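Local coordinates for 3-dehydroquinate dehydratase (Clostridium difficile, PDB 4H3D), which catalyses the cis-dehydration of 3-dehydroquinate to 3-dehydroshikimate through a Schiff-base intermediate, the third step of the chorismate pathway, at residues N58-Y70 with Y100-V114. Numbering follows the deposited sequence.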
ATOM      1  N   ASN B  58     -30.727 -10.091  19.270  1.00 28.63           N
ATOM      2  CA  ASN B  58     -32.128  -9.655  19.293  1.00 29.00           C
ATOM      3  C   ASN B  58     -32.492  -8.677  18.177  1.00 28.14           C
ATOM      4  O   ASN B  58     -33.432  -7.902  18.325  1.00 25.80           O
ATOM      5  CB  ASN B  58     -32.453  -9.059  20.675  1.00 30.95           C
ATOM      6  CG  ASN B  58     -32.347 -10.086  21.784  1.00 33.85           C
ATOM      7  OD1 ASN B  58     -32.609 -11.266  21.574  1.00 34.98           O
ATOM      8  ND2 ASN B  58     -31.956  -9.642  22.971  1.00 38.01           N
ATOM      9  N   VAL B  59     -31.783  -8.754  17.037  1.00 26.04           N
ATOM     10  CA  VAL B  59     -31.996  -7.820  15.920  1.00 25.75           C
ATOM     11  C   VAL B  59     -33.438  -7.809  15.420  1.00 25.65           C
ATOM     12  O   VAL B  59     -33.901  -6.803  14.904  1.00 24.97           O
ATOM     13  CB  VAL B  59     -31.006  -8.071  14.725  1.00 24.93           C
ATOM     14  CG1 VAL B  59     -31.218  -9.437  14.105  1.00 24.05           C
ATOM     15  CG2 VAL B  59     -31.138  -6.959  13.637  1.00 25.78           C
ATOM     16  N   GLU B  60     -34.153  -8.919  15.583  1.00 26.53           N
ATOM     17  CA  GLU B  60     -35.549  -9.009  15.112  1.00 27.83           C
ATOM     18  C   GLU B  60     -36.556  -8.249  15.986  1.00 28.69           C
ATOM     19  O   GLU B  60     -37.723  -8.114  15.618  1.00 29.38           O
ATOM     20  CB  GLU B  60     -35.967 -10.465  14.968  1.00 30.32           C
ATOM     21  CG  GLU B  60     -35.241 -11.184  13.853  1.00 31.65           C
ATOM     22  CD  GLU B  60     -35.488 -12.672  13.881  1.00 40.74           C
ATOM     23  OE1 GLU B  60     -35.022 -13.346  14.833  1.00 43.04           O
ATOM     24  OE2 GLU B  60     -36.121 -13.167  12.939  1.00 45.28           O
ATOM     25  N   ASN B  61     -36.104  -7.748  17.133  1.00 28.17           N
ATOM     26  CA  ASN B  61     -36.942  -6.960  18.004  1.00 28.21           C
ATOM     27  C   ASN B  61     -36.490  -5.496  17.964  1.00 26.62           C
ATOM     28  O   ASN B  61     -35.462  -5.121  18.556  1.00 24.01           O
ATOM     29  CB  ASN B  61     -36.890  -7.503  19.400  1.00 29.04           C
ATOM     30  CG  ASN B  61     -37.956  -6.929  20.267  1.00 34.79           C
ATOM     31  OD1 ASN B  61     -37.901  -5.766  20.640  1.00 31.95           O
ATOM     32  ND2 ASN B  61     -38.965  -7.747  20.594  1.00 43.28           N
ATOM     33  N   ILE B  62     -37.270  -4.678  17.268  1.00 26.32           N
ATOM     34  CA  ILE B  62     -36.902  -3.290  17.034  1.00 26.85           C
ATOM     35  C   ILE B  62     -36.692  -2.505  18.333  1.00 25.70           C
ATOM     36  O   ILE B  62     -35.808  -1.665  18.413  1.00 24.44           O
ATOM     37  CB  ILE B  62     -37.946  -2.585  16.108  1.00 28.14           C
ATOM     38  CG1 ILE B  62     -37.426  -1.232  15.649  1.00 35.36           C
ATOM     39  CG2 ILE B  62     -39.285  -2.446  16.802  1.00 32.34           C
ATOM     40  CD1 ILE B  62     -36.163  -1.326  14.875  1.00 34.20           C
ATOM     41  N   LYS B  63     -37.494  -2.802  19.351  1.00 25.80           N
ATOM     42  CA  LYS B  63     -37.368  -2.130  20.627  1.00 27.86           C
ATOM     43  C   LYS B  63     -35.995  -2.381  21.278  1.00 26.96           C
ATOM     44  O   LYS B  63     -35.396  -1.459  21.844  1.00 25.74           O
ATOM     45  CB  LYS B  63     -38.508  -2.556  21.564  1.00 30.03           C
ATOM     46  CG  LYS B  63     -38.494  -1.871  22.905  1.00 35.14           C
ATOM     47  CD  LYS B  63     -39.747  -2.223  23.714  1.00 40.96           C
ATOM     48  CE  LYS B  63     -39.746  -1.512  25.029  1.00 44.49           C
ATOM     49  NZ  LYS B  63     -40.907  -1.877  25.875  1.00 52.75           N
ATOM     50  N   GLU B  64     -35.515  -3.622  21.216  1.00 26.17           N
ATOM     51  CA  GLU B  64     -34.203  -3.969  21.806  1.00 26.64           C
ATOM     52  C   GLU B  64     -33.065  -3.374  20.976  1.00 24.56           C
ATOM     53  O   GLU B  64     -32.037  -2.941  21.526  1.00 25.39           O
ATOM     54  CB  GLU B  64     -34.071  -5.494  21.998  1.00 27.39           C
ATOM     55  CG  GLU B  64     -35.012  -6.016  23.128  1.00 31.14           C
ATOM     56  CD  GLU B  64     -35.159  -7.547  23.197  1.00 34.92           C
ATOM     57  OE1 GLU B  64     -35.381  -8.070  24.305  1.00 46.81           O
ATOM     58  OE2 GLU B  64     -35.090  -8.223  22.161  1.00 39.86           O
ATOM     59  N   VAL B  65     -33.257  -3.303  19.662  1.00 23.45           N
ATOM     60  CA  VAL B  65     -32.274  -2.667  18.791  1.00 22.16           C
ATOM     61  C   VAL B  65     -32.164  -1.178  19.166  1.00 23.86           C
ATOM     62  O   VAL B  65     -31.056  -0.629  19.262  1.00 22.58           O
ATOM     63  CB  VAL B  65     -32.647  -2.755  17.297  1.00 20.57           C
ATOM     64  CG1 VAL B  65     -31.687  -1.866  16.448  1.00 22.41           C
ATOM     65  CG2 VAL B  65     -32.648  -4.224  16.801  1.00 18.88           C
ATOM     66  N   LYS B  66     -33.308  -0.528  19.356  1.00 24.01           N
ATOM     67  CA  LYS B  66     -33.315   0.895  19.750  1.00 24.72           C
ATOM     68  C   LYS B  66     -32.650   1.123  21.113  1.00 24.45           C
ATOM     69  O   LYS B  66     -31.919   2.097  21.284  1.00 24.48           O
ATOM     70  CB  LYS B  66     -34.727   1.473  19.747  1.00 25.83           C
ATOM     71  CG  LYS B  66     -35.312   1.710  18.334  1.00 25.26           C
ATOM     72  CD  LYS B  66     -36.697   2.364  18.437  1.00 29.67           C
ATOM     73  CE  LYS B  66     -37.351   2.513  17.089  1.00 31.83           C
ATOM     74  NZ  LYS B  66     -38.723   3.073  17.202  1.00 34.07           N
ATOM     75  N   GLU B  67     -32.908   0.224  22.061  0.50 25.47           N
ATOM     76  CA  GLU B  67     -32.320   0.313  23.401  0.50 27.18           C
ATOM     77  C   GLU B  67     -30.794   0.366  23.331  0.50 26.63           C
ATOM     78  O   GLU B  67     -30.162   1.196  23.990  0.50 26.25           O
ATOM     79  CB  GLU B  67     -32.760  -0.880  24.274  0.50 28.52           C
ATOM     80  CG  GLU B  67     -34.237  -0.911  24.629  0.50 30.78           C
ATOM     81  CD  GLU B  67     -34.614  -2.115  25.498  0.50 31.42           C
ATOM     82  OE1 GLU B  67     -33.722  -2.679  26.165  0.50 34.39           O
ATOM     83  OE2 GLU B  67     -35.800  -2.477  25.532  0.50 26.46           O
ATOM     84  N   VAL B  68     -30.204  -0.518  22.527  1.00 25.50           N
ATOM     85  CA  VAL B  68     -28.746  -0.553  22.362  1.00 25.75           C
ATOM     86  C   VAL B  68     -28.271   0.738  21.701  1.00 25.57           C
ATOM     87  O   VAL B  68     -27.302   1.363  22.140  1.00 25.69           O
ATOM     88  CB  VAL B  68     -28.289  -1.769  21.532  1.00 25.57           C
ATOM     89  CG1 VAL B  68     -26.788  -1.701  21.269  1.00 27.72           C
ATOM     90  CG2 VAL B  68     -28.650  -3.048  22.246  1.00 25.60           C
ATOM     91  N   LEU B  69     -28.982   1.155  20.671  1.00 24.01           N
ATOM     92  CA  LEU B  69     -28.636   2.376  19.953  1.00 24.50           C
ATOM     93  C   LEU B  69     -28.579   3.593  20.893  1.00 27.62           C
ATOM     94  O   LEU B  69     -27.649   4.409  20.782  1.00 24.86           O
ATOM     95  CB  LEU B  69     -29.639   2.618  18.847  1.00 23.85           C
ATOM     96  CG  LEU B  69     -29.370   3.773  17.903  1.00 26.51           C
ATOM     97  CD1 LEU B  69     -27.998   3.612  17.254  1.00 28.73           C
ATOM     98  CD2 LEU B  69     -30.494   3.855  16.859  1.00 25.71           C
ATOM     99  N   TYR B  70     -29.565   3.700  21.807  1.00 29.57           N
ATOM    100  CA  TYR B  70     -29.610   4.800  22.800  1.00 33.11           C
ATOM    101  C   TYR B  70     -28.348   4.829  23.616  1.00 30.85           C
ATOM    102  O   TYR B  70     -27.717   5.872  23.761  1.00 30.37           O
ATOM    103  CB  TYR B  70     -30.727   4.646  23.864  1.00 35.68           C
ATOM    104  CG  TYR B  70     -32.143   4.395  23.437  1.00 42.01           C
ATOM    105  CD1 TYR B  70     -32.620   4.781  22.186  1.00 47.13           C
ATOM    106  CD2 TYR B  70     -33.065   3.861  24.377  1.00 49.71           C
ATOM    107  CE1 TYR B  70     -33.963   4.555  21.840  1.00 50.27           C
ATOM    108  CE2 TYR B  70     -34.381   3.652  24.056  1.00 51.04           C
ATOM    109  CZ  TYR B  70     -34.839   3.994  22.793  1.00 51.34           C
ATOM    110  OH  TYR B  70     -36.158   3.775  22.497  1.00 45.66           O
ATOM    111  N   TYR B 100     -38.828  -6.867   6.881  1.00 25.70           N
ATOM    112  CA  TYR B 100     -38.193  -6.446   8.127  1.00 23.61           C
ATOM    113  C   TYR B 100     -36.920  -5.648   7.846  1.00 23.55           C
ATOM    114  O   TYR B 100     -36.600  -4.732   8.575  1.00 21.60           O
ATOM    115  CB  TYR B 100     -37.898  -7.606   9.086  1.00 23.85           C
ATOM    116  CG  TYR B 100     -37.397  -7.088  10.428  1.00 22.44           C
ATOM    117  CD1 TYR B 100     -38.231  -6.327  11.250  1.00 27.32           C
ATOM    118  CD2 TYR B 100     -36.098  -7.328  10.857  1.00 27.65           C
ATOM    119  CE1 TYR B 100     -37.781  -5.820  12.461  1.00 27.39           C
ATOM    120  CE2 TYR B 100     -35.640  -6.831  12.070  1.00 23.82           C
ATOM    121  CZ  TYR B 100     -36.497  -6.078  12.869  1.00 25.27           C
ATOM    122  OH  TYR B 100     -36.053  -5.586  14.075  1.00 23.37           O
ATOM    123  N   TYR B 101     -36.204  -5.992   6.780  1.00 24.33           N
ATOM    124  CA  TYR B 101     -34.987  -5.264   6.425  1.00 23.62           C
ATOM    125  C   TYR B 101     -35.332  -3.800   6.189  1.00 22.62           C
ATOM    126  O   TYR B 101     -34.639  -2.908   6.663  1.00 19.85           O
ATOM    127  CB  TYR B 101     -34.353  -5.875   5.177  1.00 24.04           C
ATOM    128  CG  TYR B 101     -33.114  -5.193   4.668  1.00 22.56           C
ATOM    129  CD1 TYR B 101     -31.857  -5.543   5.133  1.00 25.38           C
ATOM    130  CD2 TYR B 101     -33.195  -4.223   3.674  1.00 24.25           C
ATOM    131  CE1 TYR B 101     -30.705  -4.916   4.636  1.00 22.44           C
ATOM    132  CE2 TYR B 101     -32.069  -3.603   3.177  1.00 24.12           C
ATOM    133  CZ  TYR B 101     -30.822  -3.952   3.663  1.00 26.16           C
ATOM    134  OH  TYR B 101     -29.704  -3.332   3.153  1.00 22.04           O
ATOM    135  N   THR B 102     -36.412  -3.581   5.446  1.00 23.20           N
ATOM    136  CA  THR B 102     -36.903  -2.246   5.130  1.00 24.25           C
ATOM    137  C   THR B 102     -37.352  -1.517   6.399  1.00 22.86           C
ATOM    138  O   THR B 102     -36.925  -0.395   6.652  1.00 23.33           O
ATOM    139  CB  THR B 102     -38.064  -2.328   4.125  1.00 24.90           C
ATOM    140  OG1 THR B 102     -37.605  -3.007   2.943  1.00 28.56           O
ATOM    141  CG2 THR B 102     -38.581  -0.938   3.755  1.00 25.83           C
ATOM    142  N   THR B 103     -38.176  -2.176   7.199  1.00 23.00           N
ATOM    143  CA  THR B 103     -38.679  -1.608   8.456  1.00 25.35           C
ATOM    144  C   THR B 103     -37.549  -1.260   9.417  1.00 24.02           C
ATOM    145  O   THR B 103     -37.531  -0.170   9.991  1.00 24.86           O
ATOM    146  CB  THR B 103     -39.650  -2.586   9.166  1.00 27.00           C
ATOM    147  OG1 THR B 103     -40.752  -2.862   8.306  1.00 30.63           O
ATOM    148  CG2 THR B 103     -40.175  -1.982  10.478  1.00 28.57           C
ATOM    149  N   LEU B 104     -36.617  -2.186   9.609  1.00 22.85           N
ATOM    150  CA  LEU B 104     -35.480  -1.938  10.502  1.00 22.20           C
ATOM    151  C   LEU B 104     -34.725  -0.667  10.099  1.00 22.96           C
ATOM    152  O   LEU B 104     -34.509   0.233  10.916  1.00 21.43           O
ATOM    153  CB  LEU B 104     -34.530  -3.128  10.486  1.00 22.75           C
ATOM    154  CG  LEU B 104     -33.255  -3.052  11.323  1.00 20.69           C
ATOM    155  CD1 LEU B 104     -33.562  -2.896  12.821  1.00 20.02           C
ATOM    156  CD2 LEU B 104     -32.423  -4.286  11.075  1.00 18.88           C
ATOM    157  N   ASN B 105     -34.312  -0.588   8.838  1.00 22.72           N
ATOM    158  CA  ASN B 105     -33.575   0.582   8.390  1.00 22.05           C
ATOM    159  C   ASN B 105     -34.361   1.892   8.472  1.00 22.17           C
ATOM    160  O   ASN B 105     -33.801   2.937   8.796  1.00 21.25           O
ATOM    161  CB  ASN B 105     -33.046   0.362   6.993  1.00 22.48           C
ATOM    162  CG  ASN B 105     -31.807  -0.486   6.984  1.00 24.43           C
ATOM    163  OD1 ASN B 105     -30.789  -0.108   7.559  1.00 21.51           O
ATOM    164  ND2 ASN B 105     -31.876  -1.640   6.324  1.00 21.35           N
ATOM    165  N   LYS B 106     -35.647   1.838   8.161  1.00 22.00           N
ATOM    166  CA  LYS B 106     -36.476   3.030   8.231  1.00 23.53           C
ATOM    167  C   LYS B 106     -36.661   3.473   9.671  1.00 24.64           C
ATOM    168  O   LYS B 106     -36.494   4.634   9.991  1.00 24.92           O
ATOM    169  CB  LYS B 106     -37.824   2.775   7.560  1.00 23.06           C
ATOM    170  CG  LYS B 106     -37.712   2.643   6.043  1.00 25.74           C
ATOM    171  CD  LYS B 106     -39.077   2.473   5.379  1.00 31.20           C
ATOM    172  CE  LYS B 106     -39.914   3.733   5.414  1.00 35.24           C
ATOM    173  NZ  LYS B 106     -41.331   3.449   4.986  1.00 38.89           N
ATOM    174  N   GLU B 107     -36.987   2.533  10.546  1.00 24.12           N
ATOM    175  CA  GLU B 107     -37.214   2.859  11.942  1.00 27.70           C
ATOM    176  C   GLU B 107     -35.974   3.406  12.604  1.00 26.70           C
ATOM    177  O   GLU B 107     -36.058   4.339  13.411  1.00 25.33           O
ATOM    178  CB  GLU B 107     -37.704   1.628  12.713  1.00 29.82           C
ATOM    179  CG  GLU B 107     -39.144   1.302  12.463  1.00 37.46           C
ATOM    180  CD  GLU B 107     -40.076   2.293  13.131  1.00 47.72           C
ATOM    181  OE1 GLU B 107     -39.778   2.732  14.273  1.00 50.82           O
ATOM    182  OE2 GLU B 107     -41.109   2.627  12.519  1.00 56.62           O
ATOM    183  N   ILE B 108     -34.817   2.833  12.278  1.00 25.04           N
ATOM    184  CA  ILE B 108     -33.588   3.287  12.881  1.00 23.61           C
ATOM    185  C   ILE B 108     -33.200   4.654  12.319  1.00 23.44           C
ATOM    186  O   ILE B 108     -32.721   5.508  13.071  1.00 22.02           O
ATOM    187  CB  ILE B 108     -32.445   2.241  12.753  1.00 24.83           C
ATOM    188  CG1 ILE B 108     -32.818   0.977  13.522  1.00 25.34           C
ATOM    189  CG2 ILE B 108     -31.120   2.799  13.293  1.00 19.06           C
ATOM    190  CD1 ILE B 108     -33.327   1.221  14.929  1.00 28.81           C
ATOM    191  N   SER B 109     -33.419   4.871  11.017  1.00 22.48           N
ATOM    192  CA  SER B 109     -33.154   6.194  10.416  1.00 22.86           C
ATOM    193  C   SER B 109     -34.020   7.239  11.077  1.00 24.21           C
ATOM    194  O   SER B 109     -33.608   8.370  11.238  1.00 24.32           O
ATOM    195  CB  SER B 109     -33.466   6.217   8.915  1.00 21.71           C
ATOM    196  OG  SER B 109     -32.631   5.363   8.190  1.00 20.61           O
ATOM    197  N   ASN B 110     -35.242   6.843  11.444  1.00 26.97           N
ATOM    198  CA  ASN B 110     -36.191   7.755  12.068  1.00 27.62           C
ATOM    199  C   ASN B 110     -35.793   8.231  13.476  1.00 28.15           C
ATOM    200  O   ASN B 110     -36.251   9.282  13.916  1.00 28.71           O
ATOM    201  CB  ASN B 110     -37.595   7.126  12.126  1.00 29.40           C
ATOM    202  CG  ASN B 110     -38.650   8.124  12.508  1.00 34.91           C
ATOM    203  OD1 ASN B 110     -38.743   9.187  11.904  1.00 37.45           O
ATOM    204  ND2 ASN B 110     -39.451   7.801  13.532  1.00 33.62           N
ATOM    205  N   THR B 111     -34.946   7.470  14.178  1.00 26.06           N
ATOM    206  CA  THR B 111     -34.541   7.857  15.542  1.00 28.32           C
ATOM    207  C   THR B 111     -33.719   9.129  15.590  1.00 29.87           C
ATOM    208  O   THR B 111     -33.706   9.807  16.597  1.00 29.65           O
ATOM    209  CB  THR B 111     -33.692   6.771  16.237  1.00 29.22           C
ATOM    210  OG1 THR B 111     -32.454   6.602  15.533  1.00 24.02           O
ATOM    211  CG2 THR B 111     -34.444   5.455  16.316  1.00 28.96           C
ATOM    212  N   GLY B 112     -33.038   9.451  14.496  1.00 27.72           N
ATOM    213  CA  GLY B 112     -32.143  10.590  14.468  1.00 29.13           C
ATOM    214  C   GLY B 112     -30.806  10.253  15.141  1.00 30.04           C
ATOM    215  O   GLY B 112     -29.938  11.106  15.251  1.00 30.39           O
ATOM    216  N   LEU B 113     -30.634   8.998  15.559  1.00 30.53           N
ATOM    217  CA  LEU B 113     -29.411   8.571  16.253  1.00 30.83           C
ATOM    218  C   LEU B 113     -28.301   8.040  15.334  1.00 30.00           C
ATOM    219  O   LEU B 113     -27.162   7.891  15.787  1.00 32.46           O
ATOM    220  CB  LEU B 113     -29.743   7.510  17.314  1.00 29.20           C
ATOM    221  CG  LEU B 113     -30.750   7.934  18.386  1.00 35.38           C
ATOM    222  CD1 LEU B 113     -30.939   6.825  19.421  1.00 34.49           C
ATOM    223  CD2 LEU B 113     -30.302   9.226  19.070  1.00 40.10           C
ATOM    224  N   VAL B 114     -28.618   7.737  14.068  1.00 27.95           N
ATOM    225  CA  VAL B 114     -27.590   7.256  13.110  1.00 25.32           C
ATOM    226  C   VAL B 114     -27.310   8.302  12.043  1.00 25.00           C
ATOM    227  O   VAL B 114     -28.218   8.995  11.575  1.00 26.76           O
ATOM    228  CB  VAL B 114     -27.967   5.891  12.448  1.00 24.49           C
ATOM    229  CG1 VAL B 114     -28.125   4.802  13.525  1.00 22.61           C
ATOM    230  CG2 VAL B 114     -29.221   5.996  11.612  1.00 23.67           C
TER
HETATM  231  O   HOH W   1     -38.376   4.948  14.797  1.00 33.14           O
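Glu107 OE1 is gripped twice: Lys66 NZ reaches it at 3.1 Å, nearly along its C-O axis, in a salt bridge, and a water donates to it at 2.7 Å. The same water accepts from Lys66 NZ and donates to Glu107 O, closing a small polar network. Lys66 is extended beyond CG, whereas Glu107 bends at chi2 (-72°), and the shared water bridges its OE1 to its own backbone O. At the N-terminal ends of the two segments, Tyr100 OH donates to Val59 O over 2.6 Å; the hydroxyl lies in the carbonyl plane with a C=O...O angle of 146°, tying the phenol to the type I turn Asn58-Asn61 that leads into helix 62-76. Between the two bonds the packing is aliphatic and interlocked. Ile62 is a knob among Tyr100, Leu104, Glu107 and Ile108, its CD1 lying 3.7 Å from Leu104 CD1, and Ile108 returns the fit among Ile62, Val65, Lys66 and Leu69. Farther along, Leu69 CD2 meets Thr111 OG1 tip to tip, while Leu113 CD1 packs against Leu69 CG and, 3.8 Å from Tyr70 CD1, at the edge of that ring. Leu69, Ile108 and Val114 also rest on strand 81-84. The axes of segments 62-70 and 100-110 come within 10.9 Å and cross at -37°; their parent helices, 62-76 and 98-110, flank that strand as successive outer helices of the TIM barrel fold of type I dehydroquinases.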